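Local coordinates for protein 2',5'-phosphodiesterase 12 (Homo sapiens, PDB 4Z0V) that belongs to the endonuclease/exonuclease/phosphatase family, pairing a magnesium-containing domain of that fold with an E-set-like N-terminal domain, at residues 21-26 with 163-168; 63-68 with 197-202; 75-80 with 99-104; 129-134 with 168-173. All blocks are in the same frame, centred on the assembly; numbering follows the deposited sequence.

Four contacts range from within the N-terminal domain, across the interface, to the interior of the second domain. Contacts 1 and 2 both join the two domains, but differently: contact 1 is buried, with a lysine over an aromatic ring beside a layer of water, whereas contact 2 lies at the surface and relies on a salt bridge. Contact 3, whose centre is about 27 Å from the centre of the chain, stays within the N-terminal domain and rests on one backbone hydrogen bond and aliphatic side chains. Contact 4, its centre about 6 Å from that of the chain, is fully buried and binds one carboxylate with two tyrosine hydroxyls beside apolar packing. It shares helix 159-172, and Lys168 itself, with contact 1.

Contact 1: residues 21-26 with 163-168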
loop_
_atom_site.group_PDB
_atom_site.type_symbol
_atom_site.label_atom_id
_atom_site.label_comp_id
_atom_site.label_asym_id
_atom_site.label_seq_id
_atom_site.Cartn_x
_atom_site.Cartn_y
_atom_site.Cartn_z
ATOM N N ALA A 21 -17.006 14.996 6.968
ATOM C CA ALA A 21 -17.828 15.263 5.788
ATOM C C ALA A 21 -16.997 15.053 4.523
ATOM O O ALA A 21 -15.867 15.522 4.478
ATOM C CB ALA A 21 -18.340 16.695 5.834
ATOM N N GLY A 22 -17.532 14.320 3.551
ATOM C CA GLY A 22 -16.831 14.044 2.298
ATOM C C GLY A 22 -15.833 12.906 2.349
ATOM O O GLY A 22 -15.188 12.608 1.329
ATOM N N PHE A 23 -15.744 12.219 3.503
ATOM C CA PHE A 23 -14.830 11.081 3.717
ATOM C C PHE A 23 -15.657 9.848 3.988
ATOM O O PHE A 23 -16.558 9.897 4.836
ATOM C CB PHE A 23 -13.828 11.338 4.857
ATOM C CG PHE A 23 -12.759 12.321 4.447
ATOM C CD1 PHE A 23 -13.050 13.676 4.313
ATOM C CD2 PHE A 23 -11.481 11.880 4.108
ATOM C CE1 PHE A 23 -12.077 14.576 3.883
ATOM C CE2 PHE A 23 -10.504 12.786 3.686
ATOM C CZ PHE A 23 -10.817 14.119 3.545
ATOM N N PRO A 24 -15.395 8.750 3.258
ATOM C CA PRO A 24 -16.230 7.548 3.419
ATOM C C PRO A 24 -16.093 6.911 4.788
ATOM O O PRO A 24 -14.987 6.762 5.289
ATOM C CB PRO A 24 -15.730 6.604 2.304
ATOM C CG PRO A 24 -14.320 7.064 2.007
ATOM C CD PRO A 24 -14.382 8.572 2.182
ATOM N N VAL A 25 -17.239 6.548 5.393
ATOM C CA VAL A 25 -17.345 5.869 6.685
ATOM C C VAL A 25 -17.413 4.386 6.352
ATOM O O VAL A 25 -18.406 3.942 5.755
ATOM C CB VAL A 25 -18.582 6.343 7.508
ATOM C CG1 VAL A 25 -18.658 5.589 8.836
ATOM C CG2 VAL A 25 -18.537 7.847 7.750
ATOM N N CYS A 26 -16.333 3.652 6.671
ATOM C CA CYS A 26 -16.176 2.246 6.296
ATOM C C CYS A 26 -16.241 1.357 7.525
ATOM O O CYS A 26 -15.248 1.202 8.236
ATOM C CB CYS A 26 -14.866 2.056 5.531
ATOM S SG CYS A 26 -14.678 3.172 4.121
ATOM N N GLN A 163 -5.712 7.948 8.686
ATOM C CA GLN A 163 -6.452 6.802 8.134
ATOM C C GLN A 163 -7.664 7.248 7.392
ATOM O O GLN A 163 -7.970 6.662 6.350
ATOM C CB GLN A 163 -6.843 5.765 9.194
ATOM C CG GLN A 163 -5.655 4.956 9.678
ATOM C CD GLN A 163 -4.748 4.452 8.582
ATOM O OE1 GLN A 163 -3.543 4.728 8.576
ATOM N NE2 GLN A 163 -5.288 3.691 7.642
ATOM N N ASN A 164 -8.356 8.291 7.876
ATOM C CA ASN A 164 -9.512 8.767 7.110
ATOM C C ASN A 164 -9.097 9.209 5.695
ATOM O O ASN A 164 -9.730 8.834 4.699
ATOM C CB ASN A 164 -10.194 9.899 7.842
ATOM C CG ASN A 164 -11.599 9.566 8.238
ATOM O OD1 ASN A 164 -12.555 10.132 7.715
ATOM N ND2 ASN A 164 -11.757 8.625 9.147
ATOM N N LEU A 165 -7.993 9.962 5.616
ATOM C CA LEU A 165 -7.491 10.430 4.330
ATOM C C LEU A 165 -7.020 9.284 3.468
ATOM O O LEU A 165 -7.319 9.275 2.280
ATOM C CB LEU A 165 -6.344 11.433 4.542
ATOM C CG LEU A 165 -6.741 12.901 4.673
ATOM C CD1 LEU A 165 -7.649 13.129 5.878
ATOM C CD2 LEU A 165 -5.494 13.763 4.822
ATOM N N ILE A 166 -6.325 8.303 4.059
ATOM C CA ILE A 166 -5.779 7.139 3.321
ATOM C C ILE A 166 -6.940 6.294 2.794
ATOM O O ILE A 166 -6.898 5.829 1.666
ATOM C CB ILE A 166 -4.809 6.317 4.217
ATOM C CG1 ILE A 166 -3.453 7.072 4.394
ATOM C CG2 ILE A 166 -4.554 4.899 3.636
ATOM C CD1 ILE A 166 -2.642 6.648 5.682
ATOM N N GLN A 167 -7.998 6.148 3.580
ATOM C CA GLN A 167 -9.165 5.409 3.125
ATOM C C GLN A 167 -9.809 6.114 1.942
ATOM O O GLN A 167 -10.086 5.472 0.929
ATOM C CB GLN A 167 -10.185 5.251 4.268
ATOM C CG GLN A 167 -9.765 4.188 5.302
ATOM C CD GLN A 167 -10.833 4.086 6.392
ATOM O OE1 GLN A 167 -11.537 5.041 6.691
ATOM N NE2 GLN A 167 -10.995 2.924 7.000
ATOM N N LYS A 168 -9.983 7.440 2.038
ATOM C CA LYS A 168 -10.575 8.199 0.937
ATOM C C LYS A 168 -9.666 8.123 -0.308
ATOM O O LYS A 168 -10.133 7.891 -1.413
ATOM C CB LYS A 168 -10.813 9.659 1.348
ATOM C CG LYS A 168 -11.535 10.429 0.216
ATOM C CD LYS A 168 -11.919 11.844 0.570
ATOM C CE LYS A 168 -12.666 12.498 -0.589
ATOM N NZ LYS A 168 -13.113 13.867 -0.178
HETATM O O HOH W 1 -15.386 9.979 7.517
HETATM O O HOH W 2 -14.031 4.894 7.757
HETATM O O HOH W 3 -12.619 7.993 4.750
HETATM O O HOH W 4 -12.811 2.517 9.276
#
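Phe23 and Lys168 form a cation-pi pair at the interface between two domains, where a loop of the E-set-like N-terminal domain lies against helix 159-172 of the endonuclease/exonuclease/phosphatase fold. Lys168 leaves the helix with CG anti to the backbone N (chi1 -176°) and stays extended to its end, a course that carries it at about a right angle across one face of the Phe23 ring. Lys168 CD sits over that face, 3.7 Å from the centroid of the Phe23 ring, as a CH-pi contact. Farther along, Lys168 NZ is 4.4 Å from the Phe23 centroid.

Hydrocarbon fills in around this pair. Pro24 CD packs 3.8 Å from Lys168 CB, and Leu165 CD1 approaches Phe23 CE2 obliquely at 3.6 Å. The ring edge, by contrast, faces a polar atom, Asn164 O, near the ring plane.

Along the backbone from Phe23 O to Cys26 the packing gives way to water, although the residues themselves are buried. One water lies within reach of both Phe23 O and Asn164 OD1. Another, which accepts from Cys26 N, is within bonding distance of Pro24 O and of Gln167 OE1. A third donates to Pro24 O and Asn164 O, and a fourth accepts from Gln167 NE2 and donates to Cys26 O. The Gln167 amide is anchored as well by Ser191 O on helix 185-198, which helps to fix its turn.

At the other end, where Gly22 and Lys168 are partly exposed, Lys168 NZ donates to Gly22 O at 2.9 Å, coming from above the carbonyl plane, 42° out of it.

Contact 2: residues 63-68 with 197-202; sequences ERVYTP and EAFGLE
A Schellman motif ends helix 185-198, and the residues just before its glycine, Glu197, Ala198 and Phe199, meet Arg64 and Val65 in a surface junction between the two domains. Gly200, with positive phi, is the C-prime residue: its N bonds to Glu197 O, while Leu201 N reaches back to Leu196 O. At this turn the far end of the Phe199 ring comes near Val65.

The polar half is a salt bridge. Arg64 has CG anti to the backbone N (chi1 170°) and runs fully extended from CG to NE, a course that brings the guanidinium to the last turn of the helix. Arg64 NH2 donates to Glu197 OE1 at 2.7 Å, nearly straight at 160° and almost in the guanidinium plane, using the anti lone pair of that oxygen. NH1 of Arg64 adds a weak bond to the same Glu197 OE1 at 3.2 Å. The two flat groups stand 76° apart, and the guanidinium forks onto one oxygen instead of lying alongside both.

The apolar half adjoins it. Ala198 CB rests 3.8 Å from Arg64 CD, and Ala198 CA lies over one face of the guanidinium. Val65 CG2 presses on Ala198 CB at 3.3 Å, tighter than ordinary van der Waals contact, and Val65 CG2 also meets Phe199 CE1 obliquely at 4.0 Å.

Because Arg64 NH2 also donates to Pro27 O, the guanidinium is held from both domains at once, and Glu197 probably helps to balance the charge of Arg64, which is buried although the contact lies at the surface.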
loop_
_atom_site.group_PDB
_atom_site.type_symbol
_atom_site.label_atom_id
_atom_site.label_comp_id
_atom_site.label_asym_id
_atom_site.label_seq_id
_atom_site.Cartn_x
_atom_site.Cartn_y
_atom_site.Cartn_z
ATOM N N GLU A 63 -26.175 1.067 1.365
ATOM C CA GLU A 63 -24.869 0.481 1.103
ATOM C C GLU A 63 -24.082 0.369 2.388
ATOM O O GLU A 63 -24.362 1.070 3.354
ATOM C CB GLU A 63 -24.074 1.356 0.117
ATOM C CG GLU A 63 -24.864 1.924 -1.050
ATOM C CD GLU A 63 -24.627 1.215 -2.363
ATOM O OE1 GLU A 63 -25.413 0.299 -2.697
ATOM O OE2 GLU A 63 -23.648 1.575 -3.058
ATOM N N ARG A 64 -23.047 -0.450 2.376
ATOM C CA ARG A 64 -22.189 -0.659 3.536
ATOM C C ARG A 64 -21.482 0.654 3.935
ATOM O O ARG A 64 -21.368 0.960 5.118
ATOM C CB ARG A 64 -21.172 -1.744 3.168
ATOM C CG ARG A 64 -20.064 -1.922 4.175
ATOM C CD ARG A 64 -19.171 -3.070 3.736
ATOM N NE ARG A 64 -18.073 -3.195 4.686
ATOM C CZ ARG A 64 -17.333 -4.281 4.835
ATOM N NH1 ARG A 64 -17.565 -5.356 4.091
ATOM N NH2 ARG A 64 -16.356 -4.303 5.725
ATOM N N VAL A 65 -21.052 1.429 2.932
ATOM C CA VAL A 65 -20.287 2.672 3.114
ATOM C C VAL A 65 -21.210 3.866 3.026
ATOM O O VAL A 65 -22.110 3.911 2.183
ATOM C CB VAL A 65 -19.151 2.745 2.042
ATOM C CG1 VAL A 65 -18.344 4.051 2.125
ATOM C CG2 VAL A 65 -18.218 1.555 2.192
ATOM N N TYR A 66 -20.968 4.842 3.884
ATOM C CA TYR A 66 -21.723 6.098 3.861
ATOM C C TYR A 66 -20.735 7.239 3.807
ATOM O O TYR A 66 -19.842 7.278 4.642
ATOM C CB TYR A 66 -22.599 6.204 5.132
ATOM C CG TYR A 66 -23.402 7.481 5.207
ATOM C CD1 TYR A 66 -24.585 7.626 4.489
ATOM C CD2 TYR A 66 -22.962 8.559 5.971
ATOM C CE1 TYR A 66 -25.300 8.825 4.508
ATOM C CE2 TYR A 66 -23.706 9.741 6.054
ATOM C CZ TYR A 66 -24.856 9.880 5.290
ATOM O OH TYR A 66 -25.601 11.032 5.356
ATOM N N THR A 67 -20.927 8.206 2.895
ATOM C CA THR A 67 -20.067 9.400 2.829
ATOM C C THR A 67 -20.913 10.576 3.322
ATOM O O THR A 67 -21.850 11.000 2.629
ATOM C CB THR A 67 -19.482 9.630 1.417
ATOM O OG1 THR A 67 -18.815 8.451 1.011
ATOM C CG2 THR A 67 -18.462 10.765 1.386
ATOM N N PRO A 68 -20.630 11.119 4.516
ATOM C CA PRO A 68 -21.468 12.227 5.016
ATOM C C PRO A 68 -21.334 13.472 4.166
ATOM O O PRO A 68 -20.290 13.685 3.545
ATOM C CB PRO A 68 -20.922 12.494 6.431
ATOM C CG PRO A 68 -20.049 11.333 6.759
ATOM C CD PRO A 68 -19.558 10.781 5.473
ATOM N N GLU A 197 -12.259 -3.780 1.494
ATOM C CA GLU A 197 -13.199 -4.850 1.153
ATOM C C GLU A 197 -14.576 -4.282 0.714
ATOM O O GLU A 197 -15.212 -4.842 -0.177
ATOM C CB GLU A 197 -13.327 -5.905 2.258
ATOM C CG GLU A 197 -14.126 -5.583 3.489
ATOM C CD GLU A 197 -14.183 -6.756 4.463
ATOM O OE1 GLU A 197 -14.952 -6.649 5.442
ATOM O OE2 GLU A 197 -13.514 -7.796 4.228
ATOM N N ALA A 198 -14.995 -3.135 1.289
ATOM C CA ALA A 198 -16.258 -2.476 0.912
ATOM C C ALA A 198 -16.256 -2.048 -0.562
ATOM O O ALA A 198 -17.318 -1.974 -1.207
ATOM C CB ALA A 198 -16.481 -1.269 1.804
ATOM N N PHE A 199 -15.057 -1.784 -1.098
ATOM C CA PHE A 199 -14.889 -1.363 -2.483
ATOM C C PHE A 199 -14.437 -2.528 -3.389
ATOM O O PHE A 199 -14.062 -2.279 -4.527
ATOM C CB PHE A 199 -13.907 -0.159 -2.562
ATOM C CG PHE A 199 -14.559 1.138 -2.126
ATOM C CD1 PHE A 199 -14.710 1.442 -0.774
ATOM C CD2 PHE A 199 -15.071 2.030 -3.069
ATOM C CE1 PHE A 199 -15.309 2.639 -0.369
ATOM C CE2 PHE A 199 -15.681 3.221 -2.673
ATOM C CZ PHE A 199 -15.796 3.523 -1.322
ATOM N N GLY A 200 -14.505 -3.769 -2.896
ATOM C CA GLY A 200 -14.250 -4.954 -3.714
ATOM C C GLY A 200 -12.836 -5.509 -3.775
ATOM O O GLY A 200 -12.550 -6.328 -4.647
ATOM N N LEU A 201 -11.965 -5.130 -2.828
ATOM C CA LEU A 201 -10.595 -5.659 -2.790
ATOM C C LEU A 201 -10.370 -6.502 -1.543
ATOM O O LEU A 201 -10.924 -6.211 -0.487
ATOM C CB LEU A 201 -9.542 -4.536 -2.835
ATOM C CG LEU A 201 -9.515 -3.684 -4.112
ATOM C CD1 LEU A 201 -10.377 -2.444 -3.953
ATOM C CD2 LEU A 201 -8.114 -3.208 -4.406
ATOM N N GLU A 202 -9.544 -7.512 -1.669
ATOM C CA GLU A 202 -9.154 -8.411 -0.579
ATOM C C GLU A 202 -7.662 -8.256 -0.376
ATOM O O GLU A 202 -6.950 -7.954 -1.331
ATOM C CB GLU A 202 -9.522 -9.845 -0.963
ATOM C CG GLU A 202 -9.387 -10.891 0.104
ATOM C CD GLU A 202 -10.167 -12.143 -0.276
ATOM O OE1 GLU A 202 -9.597 -13.001 -0.987
ATOM O OE2 GLU A 202 -11.375 -12.214 0.048
#

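Contact 3: residues 75-80 with 99-104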
loop_
_atom_site.group_PDB
_atom_site.type_symbol
_atom_site.label_atom_id
_atom_site.label_comp_id
_atom_site.label_asym_id
_atom_site.label_seq_id
_atom_site.Cartn_x
_atom_site.Cartn_y
_atom_site.Cartn_z
ATOM N N LEU A 75 -24.001 16.076 13.386
ATOM C CA LEU A 75 -24.915 14.951 13.626
ATOM C C LEU A 75 -24.143 13.643 13.876
ATOM O O LEU A 75 -23.103 13.415 13.252
ATOM C CB LEU A 75 -25.849 14.716 12.417
ATOM C CG LEU A 75 -26.689 15.894 11.893
ATOM C CD1 LEU A 75 -27.487 15.456 10.633
ATOM C CD2 LEU A 75 -27.708 16.369 12.948
ATOM N N ARG A 76 -24.698 12.760 14.711
ATOM C CA ARG A 76 -24.185 11.408 14.861
ATOM C C ARG A 76 -24.841 10.568 13.761
ATOM O O ARG A 76 -25.872 10.967 13.202
ATOM C CB ARG A 76 -24.504 10.833 16.251
ATOM C CG ARG A 76 -23.718 11.603 17.335
ATOM C CD ARG A 76 -23.517 10.850 18.629
ATOM N NE ARG A 76 -24.759 10.706 19.389
ATOM C CZ ARG A 76 -25.384 9.553 19.610
ATOM N NH1 ARG A 76 -26.506 9.528 20.317
ATOM N NH2 ARG A 76 -24.893 8.418 19.130
ATOM N N LEU A 77 -24.262 9.415 13.464
ATOM C CA LEU A 77 -24.808 8.508 12.447
ATOM C C LEU A 77 -25.106 7.184 13.083
ATOM O O LEU A 77 -24.559 6.855 14.132
ATOM C CB LEU A 77 -23.748 8.327 11.313
ATOM C CG LEU A 77 -23.225 9.593 10.634
ATOM C CD1 LEU A 77 -22.077 9.211 9.629
ATOM C CD2 LEU A 77 -24.355 10.331 9.888
ATOM N N LYS A 78 -25.964 6.398 12.452
ATOM C CA LYS A 78 -26.254 5.076 12.971
ATOM C C LYS A 78 -26.340 4.120 11.790
ATOM O O LYS A 78 -26.943 4.462 10.775
ATOM C CB LYS A 78 -27.599 5.102 13.748
ATOM C CG LYS A 78 -27.999 3.724 14.313
ATOM C CD LYS A 78 -29.182 3.787 15.258
ATOM C CE LYS A 78 -30.502 3.677 14.549
ATOM N NZ LYS A 78 -31.581 3.362 15.508
ATOM N N LEU A 79 -25.745 2.937 11.927
ATOM C CA LEU A 79 -25.844 1.912 10.884
ATOM C C LEU A 79 -26.678 0.764 11.398
ATOM O O LEU A 79 -26.415 0.263 12.493
ATOM C CB LEU A 79 -24.445 1.385 10.454
ATOM C CG LEU A 79 -24.427 0.114 9.528
ATOM C CD1 LEU A 79 -25.044 0.400 8.153
ATOM C CD2 LEU A 79 -22.993 -0.445 9.380
ATOM N N HIS A 80 -27.676 0.355 10.605
ATOM C CA HIS A 80 -28.437 -0.862 10.813
ATOM C C HIS A 80 -27.882 -1.882 9.864
ATOM O O HIS A 80 -27.816 -1.605 8.664
ATOM C CB HIS A 80 -29.946 -0.684 10.523
ATOM C CG HIS A 80 -30.692 -1.997 10.474
ATOM N ND1 HIS A 80 -30.613 -2.850 9.365
ATOM C CD2 HIS A 80 -31.453 -2.591 11.421
ATOM C CE1 HIS A 80 -31.338 -3.914 9.673
ATOM N NE2 HIS A 80 -31.886 -3.792 10.892
ATOM N N CYS A 99 -18.981 9.887 17.981
ATOM C CA CYS A 99 -18.611 11.227 17.513
ATOM C C CYS A 99 -19.684 11.788 16.609
ATOM O O CYS A 99 -20.399 11.015 15.980
ATOM C CB CYS A 99 -17.293 11.131 16.747
ATOM S SG CYS A 99 -17.377 10.003 15.323
ATOM N N VAL A 100 -19.720 13.127 16.454
ATOM C CA VAL A 100 -20.535 13.764 15.428
ATOM C C VAL A 100 -19.663 13.893 14.161
ATOM O O VAL A 100 -18.423 13.891 14.244
ATOM C CB VAL A 100 -21.127 15.133 15.855
ATOM C CG1 VAL A 100 -22.103 14.971 17.034
ATOM C CG2 VAL A 100 -20.022 16.160 16.151
ATOM N N VAL A 101 -20.302 14.056 13.003
ATOM C CA VAL A 101 -19.598 14.322 11.755
ATOM C C VAL A 101 -18.879 15.681 11.919
ATOM O O VAL A 101 -19.459 16.643 12.460
ATOM C CB VAL A 101 -20.619 14.353 10.587
ATOM C CG1 VAL A 101 -19.961 14.813 9.280
ATOM C CG2 VAL A 101 -21.317 12.994 10.426
ATOM N N GLU A 102 -17.619 15.729 11.516
ATOM C CA GLU A 102 -16.808 16.951 11.579
ATOM C C GLU A 102 -16.456 17.444 10.202
ATOM O O GLU A 102 -16.473 16.664 9.243
ATOM C CB GLU A 102 -15.490 16.635 12.289
ATOM C CG GLU A 102 -15.494 16.915 13.768
ATOM C CD GLU A 102 -14.147 16.540 14.349
ATOM O OE1 GLU A 102 -13.137 17.180 13.975
ATOM O OE2 GLU A 102 -14.091 15.542 15.099
ATOM N N ALA A 103 -16.035 18.719 10.110
ATOM C CA ALA A 103 -15.509 19.244 8.862
ATOM C C ALA A 103 -14.152 18.563 8.639
ATOM O O ALA A 103 -13.386 18.374 9.595
ATOM C CB ALA A 103 -15.338 20.771 8.961
ATOM N N GLY A 104 -13.886 18.175 7.408
ATOM C CA GLY A 104 -12.608 17.572 7.062
ATOM C C GLY A 104 -11.699 18.634 6.482
ATOM O O GLY A 104 -12.101 19.794 6.429
#
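The backbones of Leu75-Leu77 and Cys99-Val101 come close where one segment leads into strand 77-82 and the other follows strand 93-96, its antiparallel partner. Arg76 CA and Val100 CA approach to 4.4 Å. Val101 N donates to Leu75 O at 2.9 Å, fairly straight at 163° although tilted from the carbonyl plane, and Val100 CA adds a CA-H...O contact to the same Leu75 O at 3.4 Å. Beyond this point the segments diverge.

Side chains line the join on two levels. With CG1 of Val101 anti to the backbone N (chi1 172°), CG2 falls anti to the carbonyl carbon, and Val101 CG2 packs 3.9 Å from Leu77 CG, the two side chains crossing at a slant in the buried part of this E-set-like domain. Nearer the surface, Arg76 CG meets Val100 CG1 at 3.7 Å and lies 3.6 Å from Cys99 O. The Arg76 chain then bends at chi3 and takes its guanidinium to Glu96, in a salt bridge, and to Ser97 O.

One N-H bond, with a weaker CA-H contact beside it, answers Leu75 O next to strand 77-82, while the methylenes of Arg76 serve as hydrocarbon and its charge is met on strand 93-96.

Contact 4: residues 129-134 with 168-173; sequences VSYNIL and KELTGY
Tyr131 and Glu169 supply the polar part of this buried contact. Tyr131 OH donates to Glu169 OE2 at 2.8 Å, meeting it on the syn side and 23° out of the carboxylate plane. From the same segment as Glu169, Tyr173 OH donates to Glu169 OE1 at 2.6 Å, from the anti side. Glu169 reaches them because it is extended, with CG anti to the backbone N (chi1 -179°). One hydroxyl on each oxygen holds the carboxylate's rotation and probably stabilises its negative charge in the interior.

The elements joined are the first two of a beta-alpha-beta crossover: strand 125-132, helix 159-172 and the parallel strand 177-184. Strand 129-132 and helix 168-172 run nearly antiparallel, at 170°, their axes 11.1 Å apart.

Apolar contacts fill the space between them. Leu170 CD2 touches the edge of the Tyr131 ring at CD2, 4.1 Å away, and also reaches Val129 CG1. The other Val129 branch, CG2, lies 4.1 Å from Tyr173 CD2.

Past the strand the chain bends through an Asx turn, in which Leu134 N donates to Asn132 OD1 at 3.1 Å, while Asn132 ND2 bonds to Asp327 and Glu182. The side chain of Tyr131 is about 10 Å from the magnesium ion.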
loop_
_atom_site.group_PDB
_atom_site.type_symbol
_atom_site.label_atom_id
_atom_site.label_comp_id
_atom_site.label_asym_id
_atom_site.label_seq_id
_atom_site.Cartn_x
_atom_site.Cartn_y
_atom_site.Cartn_z
ATOM N N VAL A 129 -1.260 0.506 -7.676
ATOM C CA VAL A 129 -0.858 1.548 -6.725
ATOM C C VAL A 129 0.325 1.045 -5.923
ATOM O O VAL A 129 0.327 -0.121 -5.518
ATOM C CB VAL A 129 -2.043 1.887 -5.757
ATOM C CG1 VAL A 129 -1.599 2.879 -4.661
ATOM C CG2 VAL A 129 -3.266 2.420 -6.520
ATOM N N SER A 130 1.287 1.910 -5.617
ATOM C CA SER A 130 2.374 1.586 -4.662
ATOM C C SER A 130 2.455 2.752 -3.719
ATOM O O SER A 130 2.573 3.903 -4.172
ATOM C CB SER A 130 3.716 1.301 -5.335
ATOM O OG SER A 130 4.669 0.933 -4.340
ATOM N N TYR A 131 2.365 2.480 -2.398
ATOM C CA TYR A 131 2.310 3.616 -1.465
ATOM C C TYR A 131 2.865 3.271 -0.098
ATOM O O TYR A 131 2.388 2.331 0.521
ATOM C CB TYR A 131 0.816 3.980 -1.317
ATOM C CG TYR A 131 0.414 5.276 -0.642
ATOM C CD1 TYR A 131 1.342 6.300 -0.430
ATOM C CD2 TYR A 131 -0.927 5.537 -0.335
ATOM C CE1 TYR A 131 0.944 7.543 0.069
ATOM C CE2 TYR A 131 -1.330 6.769 0.185
ATOM C CZ TYR A 131 -0.393 7.778 0.363
ATOM O OH TYR A 131 -0.807 9.006 0.828
ATOM N N ASN A 132 3.837 4.064 0.386
ATOM C CA ASN A 132 4.366 3.910 1.741
ATOM C C ASN A 132 3.481 4.851 2.557
ATOM O O ASN A 132 3.518 6.066 2.333
ATOM C CB ASN A 132 5.879 4.243 1.802
ATOM C CG ASN A 132 6.425 4.254 3.221
ATOM O OD1 ASN A 132 5.735 4.680 4.162
ATOM N ND2 ASN A 132 7.694 3.814 3.404
ATOM N N ILE A 133 2.644 4.292 3.418
ATOM C CA ILE A 133 1.578 5.056 4.098
ATOM C C ILE A 133 1.984 5.623 5.461
ATOM O O ILE A 133 1.126 6.248 6.107
ATOM C CB ILE A 133 0.257 4.233 4.202
ATOM C CG1 ILE A 133 0.453 2.919 5.029
ATOM C CG2 ILE A 133 -0.307 3.957 2.767
ATOM C CD1 ILE A 133 -0.911 2.238 5.451
ATOM N N LEU A 134 3.279 5.509 5.834
ATOM C CA LEU A 134 3.878 6.058 7.080
ATOM C C LEU A 134 3.253 5.411 8.320
ATOM O O LEU A 134 2.110 5.717 8.733
ATOM C CB LEU A 134 3.735 7.605 7.107
ATOM C CG LEU A 134 4.161 8.365 8.387
ATOM C CD1 LEU A 134 5.598 8.031 8.785
ATOM C CD2 LEU A 134 3.967 9.871 8.192
ATOM N N LYS A 168 -9.983 7.440 2.038
ATOM C CA LYS A 168 -10.575 8.199 0.937
ATOM C C LYS A 168 -9.666 8.123 -0.308
ATOM O O LYS A 168 -10.133 7.891 -1.413
ATOM C CB LYS A 168 -10.813 9.659 1.348
ATOM C CG LYS A 168 -11.535 10.429 0.216
ATOM C CD LYS A 168 -11.919 11.844 0.570
ATOM C CE LYS A 168 -12.666 12.498 -0.589
ATOM N NZ LYS A 168 -13.113 13.867 -0.178
ATOM N N GLU A 169 -8.376 8.293 -0.092
ATOM C CA GLU A 169 -7.386 8.263 -1.167
ATOM C C GLU A 169 -7.400 6.932 -1.914
ATOM O O GLU A 169 -7.558 6.905 -3.130
ATOM C CB GLU A 169 -5.984 8.535 -0.618
ATOM C CG GLU A 169 -4.973 8.513 -1.752
ATOM C CD GLU A 169 -3.592 8.964 -1.358
ATOM O OE1 GLU A 169 -2.717 8.997 -2.252
ATOM O OE2 GLU A 169 -3.376 9.269 -0.164
ATOM N N LEU A 170 -7.184 5.832 -1.191
ATOM C CA LEU A 170 -7.110 4.533 -1.819
ATOM C C LEU A 170 -8.398 4.098 -2.426
ATOM O O LEU A 170 -8.375 3.638 -3.557
ATOM C CB LEU A 170 -6.609 3.477 -0.809
ATOM C CG LEU A 170 -5.148 3.663 -0.401
ATOM C CD1 LEU A 170 -4.738 2.574 0.606
ATOM C CD2 LEU A 170 -4.221 3.579 -1.651
ATOM N N THR A 171 -9.534 4.271 -1.740
ATOM C CA THR A 171 -10.803 3.841 -2.345
ATOM C C THR A 171 -11.144 4.670 -3.582
ATOM O O THR A 171 -11.680 4.123 -4.545
ATOM C CB THR A 171 -11.941 3.869 -1.329
ATOM O OG1 THR A 171 -12.134 5.215 -0.863
ATOM C CG2 THR A 171 -11.690 2.884 -0.129
ATOM N N GLY A 172 -10.752 5.943 -3.563
ATOM C CA GLY A 172 -10.940 6.860 -4.678
ATOM C C GLY A 172 -10.150 6.505 -5.930
ATOM O O GLY A 172 -10.551 6.903 -7.028
ATOM N N TYR A 173 -9.027 5.750 -5.788
ATOM C CA TYR A 173 -8.225 5.312 -6.940
ATOM C C TYR A 173 -8.904 4.221 -7.739
ATOM O O TYR A 173 -8.486 3.974 -8.869
ATOM C CB TYR A 173 -6.822 4.857 -6.534
ATOM C CG TYR A 173 -5.917 5.987 -6.083
ATOM C CD1 TYR A 173 -5.977 7.249 -6.687
ATOM C CD2 TYR A 173 -5.028 5.813 -5.028
ATOM C CE1 TYR A 173 -5.128 8.283 -6.288
ATOM C CE2 TYR A 173 -4.223 6.855 -4.576
ATOM C CZ TYR A 173 -4.279 8.094 -5.204
ATOM O OH TYR A 173 -3.436 9.097 -4.790
#